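Local coordinates for protein putative transcriptional regulator (TetR/AcrR family) (Acinetobacter sp., PDB 3KNW) that probably binds DNA through an N-terminal helix-turn-helix and regulates transcription, as a member of the TetR/AcrR family, at residues S71-R76 / M92-C97; D145-G150 / D163-V168. All coordinates share one frame; numbering follows the deposited sequence.

Contact 1 of 2, residues S71-R76 / M92-C97; sequences SDYQIR and MNYLQC
Two tyrosine hydroxyls join helix 58-81 to helix 87-100. Tyr73 OH lies 2.6 Å from Tyr94 OH, a hydrogen bond in which either group could be the donor. Each oxygen sits at the edge of the other ring, near its plane, and the two side chains cross at about a right angle. Both have CG anti to the backbone N (chi1 -157° for Tyr73 and 169° for Tyr94), which sends each ring out across the gap between the helices. Tyrosine suits both places because its rigid ring carries a hydroxyl far from the backbone, so that the two meet between the helices.

Apolar contact is slight: Tyr73 CZ approaches Tyr94 CE1 at 4.1 Å, and the rings do not stack. Helix 126-153 backs the pair, with Leu139 touching both tyrosines and Met143 touching Tyr94.

Tyr94 OH also accepts a hydrogen bond from Trp98 NE1, one turn further along its own helix, where the two rings meet with their planes at about 90°. The hydroxyl of the buried Tyr94 is thus held by two bonds, and a directional polar link, more than apolar area, joins helix 58-81, which follows the predicted helix-turn-helix, to helix 87-100 of the TetR-like C-terminal region.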
# COMPACT_ATOMS: atom_id res chain seq x y z
N SER A 71 -18.24 -4.16 -9.16
CA SER A 71 -19.69 -4.48 -9.17
C SER A 71 -20.06 -5.59 -8.19
O SER A 71 -21.09 -5.52 -7.50
CB SER A 71 -20.18 -4.85 -10.58
OG SER A 71 -21.27 -5.76 -10.52
N ASP A 72 -19.23 -6.63 -8.18
CA ASP A 72 -19.34 -7.69 -7.21
C ASP A 72 -19.01 -7.19 -5.78
O ASP A 72 -19.71 -7.57 -4.82
CB ASP A 72 -18.41 -8.85 -7.60
CG ASP A 72 -18.95 -9.70 -8.76
OD1 ASP A 72 -20.07 -9.41 -9.28
OD2 ASP A 72 -18.24 -10.67 -9.14
N TYR A 73 -17.97 -6.36 -5.63
CA TYR A 73 -17.62 -5.81 -4.31
C TYR A 73 -18.84 -5.14 -3.67
O TYR A 73 -19.18 -5.43 -2.52
CB TYR A 73 -16.51 -4.77 -4.42
CG TYR A 73 -15.72 -4.55 -3.17
CD1 TYR A 73 -14.42 -5.05 -3.04
CD2 TYR A 73 -16.23 -3.85 -2.11
CE1 TYR A 73 -13.66 -4.86 -1.87
CE2 TYR A 73 -15.48 -3.67 -0.94
CZ TYR A 73 -14.20 -4.17 -0.83
OH TYR A 73 -13.47 -3.96 0.31
N GLN A 74 -19.54 -4.29 -4.42
CA GLN A 74 -20.66 -3.59 -3.83
C GLN A 74 -21.87 -4.50 -3.52
O GLN A 74 -22.54 -4.31 -2.49
CB GLN A 74 -21.05 -2.34 -4.64
CG GLN A 74 -21.62 -2.59 -6.01
CD GLN A 74 -22.29 -1.35 -6.61
OE1 GLN A 74 -23.02 -0.64 -5.91
NE2 GLN A 74 -22.03 -1.10 -7.90
N ILE A 75 -22.14 -5.48 -4.37
CA ILE A 75 -23.10 -6.51 -4.06
C ILE A 75 -22.70 -7.22 -2.76
O ILE A 75 -23.57 -7.48 -1.92
CB ILE A 75 -23.23 -7.56 -5.18
CG1 ILE A 75 -23.78 -6.92 -6.46
CG2 ILE A 75 -24.13 -8.73 -4.77
CD1 ILE A 75 -23.60 -7.82 -7.69
N ARG A 76 -21.41 -7.53 -2.59
CA ARG A 76 -20.93 -8.19 -1.36
C ARG A 76 -21.08 -7.26 -0.15
O ARG A 76 -21.43 -7.71 0.91
CB ARG A 76 -19.49 -8.71 -1.49
N MSE A 92 -17.32 -3.24 11.77
CA MSE A 92 -16.30 -4.17 12.32
C MSE A 92 -16.38 -5.46 11.57
O MSE A 92 -15.40 -6.09 11.30
CB MSE A 92 -16.48 -4.39 13.81
CG MSE A 92 -16.13 -3.18 14.67
SE MSE A 92 -14.38 -2.43 14.36
CE MSE A 92 -13.30 -4.05 14.61
N ASN A 93 -17.56 -5.83 11.14
CA ASN A 93 -17.72 -6.97 10.27
C ASN A 93 -16.91 -6.93 8.98
O ASN A 93 -16.09 -7.80 8.72
CB ASN A 93 -19.17 -7.04 9.87
CG ASN A 93 -19.82 -8.20 10.35
OD1 ASN A 93 -20.50 -8.17 11.39
ND2 ASN A 93 -19.67 -9.27 9.58
N TYR A 94 -17.22 -5.92 8.16
CA TYR A 94 -16.48 -5.61 6.94
C TYR A 94 -14.96 -5.67 7.14
O TYR A 94 -14.27 -6.35 6.41
CB TYR A 94 -16.82 -4.21 6.45
CG TYR A 94 -15.91 -3.71 5.37
CD1 TYR A 94 -15.94 -4.27 4.11
CD2 TYR A 94 -15.01 -2.68 5.61
CE1 TYR A 94 -15.10 -3.82 3.12
CE2 TYR A 94 -14.17 -2.21 4.62
CZ TYR A 94 -14.23 -2.79 3.36
OH TYR A 94 -13.39 -2.34 2.36
N LEU A 95 -14.48 -4.94 8.11
CA LEU A 95 -13.07 -4.87 8.37
C LEU A 95 -12.51 -6.24 8.75
O LEU A 95 -11.37 -6.60 8.39
CB LEU A 95 -12.81 -3.87 9.53
CG LEU A 95 -13.22 -2.43 9.25
CD1 LEU A 95 -12.88 -1.47 10.48
CD2 LEU A 95 -12.63 -1.90 7.94
N GLN A 96 -13.31 -6.98 9.53
CA GLN A 96 -12.87 -8.26 10.02
C GLN A 96 -12.70 -9.20 8.84
O GLN A 96 -11.79 -10.03 8.85
CB GLN A 96 -13.78 -8.82 11.15
CG GLN A 96 -13.00 -8.97 12.48
CD GLN A 96 -13.78 -8.66 13.78
OE1 GLN A 96 -14.94 -8.22 13.76
NE2 GLN A 96 -13.12 -8.91 14.93
N CYS A 97 -13.57 -9.03 7.83
CA CYS A 97 -13.49 -9.69 6.54
C CYS A 97 -12.24 -9.27 5.75
O CYS A 97 -11.61 -10.14 5.11
CB CYS A 97 -14.78 -9.42 5.70
SG CYS A 97 -15.95 -10.74 5.77

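Contact 2 of 2, residues D145-G150 / D163-V168; sequences DLIRIG and DVLAQV
Ile147 reaches from helix 126-153 to Leu165 and Ala166 on helix 162-183, and the contact across the two segments is entirely apolar. The branches of the isoleucine divide the work. CG2 meets Leu165 CD2 at 4.0 Å, while CD1, at the end of the longer branch, comes over Ala166, 3.9 Å from its CB and 3.7 Å from its backbone N. With CG1 anti to the carbonyl carbon (chi1 -67°) and the chain extended beyond it (chi2 161°), CD1 is carried well forward to the other helix. The small alanine lets that methyl approach the backbone, whereas Leu165, crossing Ile147 at about a right angle, supplies bulk beside it. The nearest CA atoms are those of Ile147 and Ala166, 7.3 Å apart.

No hydrogen bond crosses between the segments. Within 163-168, Gln167 NE2 donates to Asp163 O at 2.9 Å, nearly straight at the hydrogen (166°), but reaches the oxygen from above the carbonyl plane. The bond ties the amide back along its own helix.

Leu91 of helix 87-100 touches Ile147, Thr158 and Val160 of the connecting loop touch Leu165, and Ile140 and Met143 touch Ala166. Val164 and Gln167 pack on Gln191 of the second subunit, and Val168 on Ser195 of that subunit, consistent with the helical dimerisation surface of TetR-family proteins.

All three touching residues are buried, so these two helices of the TetR-like C-terminal region are held together here by van der Waals contact and exclusion of water.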
# COMPACT_ATOMS: atom_id res chain seq x y z
N ASP A 145 -20.92 7.03 5.16
CA ASP A 145 -22.36 6.96 5.37
C ASP A 145 -22.62 6.11 6.64
O ASP A 145 -23.39 6.51 7.53
CB ASP A 145 -23.07 6.32 4.15
CG ASP A 145 -22.99 7.20 2.86
OD1 ASP A 145 -22.84 8.45 3.01
OD2 ASP A 145 -23.08 6.68 1.70
N LEU A 146 -21.91 4.99 6.74
CA LEU A 146 -22.07 4.04 7.83
C LEU A 146 -21.51 4.62 9.15
O LEU A 146 -22.11 4.51 10.19
CB LEU A 146 -21.43 2.73 7.39
CG LEU A 146 -21.72 1.44 8.09
CD1 LEU A 146 -23.25 1.09 8.07
CD2 LEU A 146 -20.87 0.38 7.50
N ILE A 147 -20.39 5.34 9.12
CA ILE A 147 -19.94 5.94 10.38
C ILE A 147 -20.97 6.96 10.87
O ILE A 147 -21.14 7.19 12.09
CB ILE A 147 -18.54 6.51 10.25
CG1 ILE A 147 -17.53 5.36 10.05
CG2 ILE A 147 -18.13 7.29 11.50
CD1 ILE A 147 -16.18 5.78 9.47
N ARG A 148 -21.67 7.62 9.93
CA ARG A 148 -22.56 8.71 10.33
C ARG A 148 -23.83 8.08 10.94
O ARG A 148 -24.20 8.43 12.05
CB ARG A 148 -22.81 9.70 9.20
CG ARG A 148 -24.26 10.01 8.95
CD ARG A 148 -24.55 11.45 8.80
NE ARG A 148 -24.28 11.92 7.45
CZ ARG A 148 -24.88 12.98 6.90
NH1 ARG A 148 -25.80 13.67 7.57
NH2 ARG A 148 -24.57 13.37 5.66
N ILE A 149 -24.44 7.12 10.23
CA ILE A 149 -25.50 6.32 10.81
C ILE A 149 -25.10 5.83 12.21
O ILE A 149 -25.89 5.93 13.13
CB ILE A 149 -25.95 5.16 9.91
CG1 ILE A 149 -26.63 5.67 8.62
CG2 ILE A 149 -26.97 4.29 10.62
CD1 ILE A 149 -26.64 4.64 7.45
N GLY A 150 -23.90 5.37 12.43
CA GLY A 150 -23.52 4.89 13.76
C GLY A 150 -23.42 5.96 14.83
O GLY A 150 -23.62 5.72 16.01
N ASP A 163 -16.22 11.85 7.45
CA ASP A 163 -15.48 11.86 6.22
C ASP A 163 -13.98 11.74 6.52
O ASP A 163 -13.21 11.22 5.69
CB ASP A 163 -15.88 13.09 5.40
CG ASP A 163 -17.40 13.12 5.13
OD1 ASP A 163 -17.75 12.66 3.98
OD2 ASP A 163 -18.24 13.49 6.11
N VAL A 164 -13.55 12.21 7.70
CA VAL A 164 -12.18 12.05 8.17
C VAL A 164 -11.99 10.63 8.66
O VAL A 164 -11.02 9.95 8.34
CB VAL A 164 -11.83 13.13 9.27
CG1 VAL A 164 -10.48 12.90 9.93
CG2 VAL A 164 -11.84 14.51 8.65
N LEU A 165 -12.95 10.09 9.39
CA LEU A 165 -12.65 8.83 10.06
C LEU A 165 -12.60 7.72 9.01
O LEU A 165 -11.78 6.82 9.08
CB LEU A 165 -13.64 8.58 11.16
CG LEU A 165 -13.41 7.41 12.10
CD1 LEU A 165 -12.06 7.45 12.78
CD2 LEU A 165 -14.54 7.43 13.15
N ALA A 166 -13.46 7.77 8.01
CA ALA A 166 -13.46 6.74 7.01
C ALA A 166 -12.14 6.70 6.28
O ALA A 166 -11.70 5.65 5.88
CB ALA A 166 -14.57 6.95 6.07
N GLN A 167 -11.48 7.85 6.12
CA GLN A 167 -10.17 7.91 5.44
C GLN A 167 -9.07 7.34 6.34
O GLN A 167 -8.20 6.59 5.88
CB GLN A 167 -9.78 9.35 5.09
CG GLN A 167 -10.48 9.95 3.85
CD GLN A 167 -10.11 11.41 3.65
OE1 GLN A 167 -9.02 11.75 3.10
NE2 GLN A 167 -11.00 12.29 4.09
N VAL A 168 -9.09 7.77 7.59
CA VAL A 168 -8.17 7.27 8.51
C VAL A 168 -8.24 5.75 8.56
O VAL A 168 -7.24 5.04 8.40
CB VAL A 168 -8.48 7.77 9.88
CG1 VAL A 168 -7.62 6.93 10.86
CG2 VAL A 168 -8.20 9.24 9.95

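In the fold
Contact 1 closes before contact 2 opens along the chain; their centres are 15 Å apart and their nearest atoms about 6 Å apart, without touching. Helix 126-153 connects them: Leu139 and Met143 back the tyrosines of contact 1, Met143 also touches Ala166 of contact 2, and the helix then supplies Ile147. Helix 87-100 reaches both as well, through Tyr94 and Leu91. The centre of contact 1 lies about 9 Å from the centre of the chain, that of contact 2 about 18 Å. Neither includes the predicted helix-turn-helix, residues 36-55; contact 1 involves the helix that follows it, while contact 2 borders the second subunit.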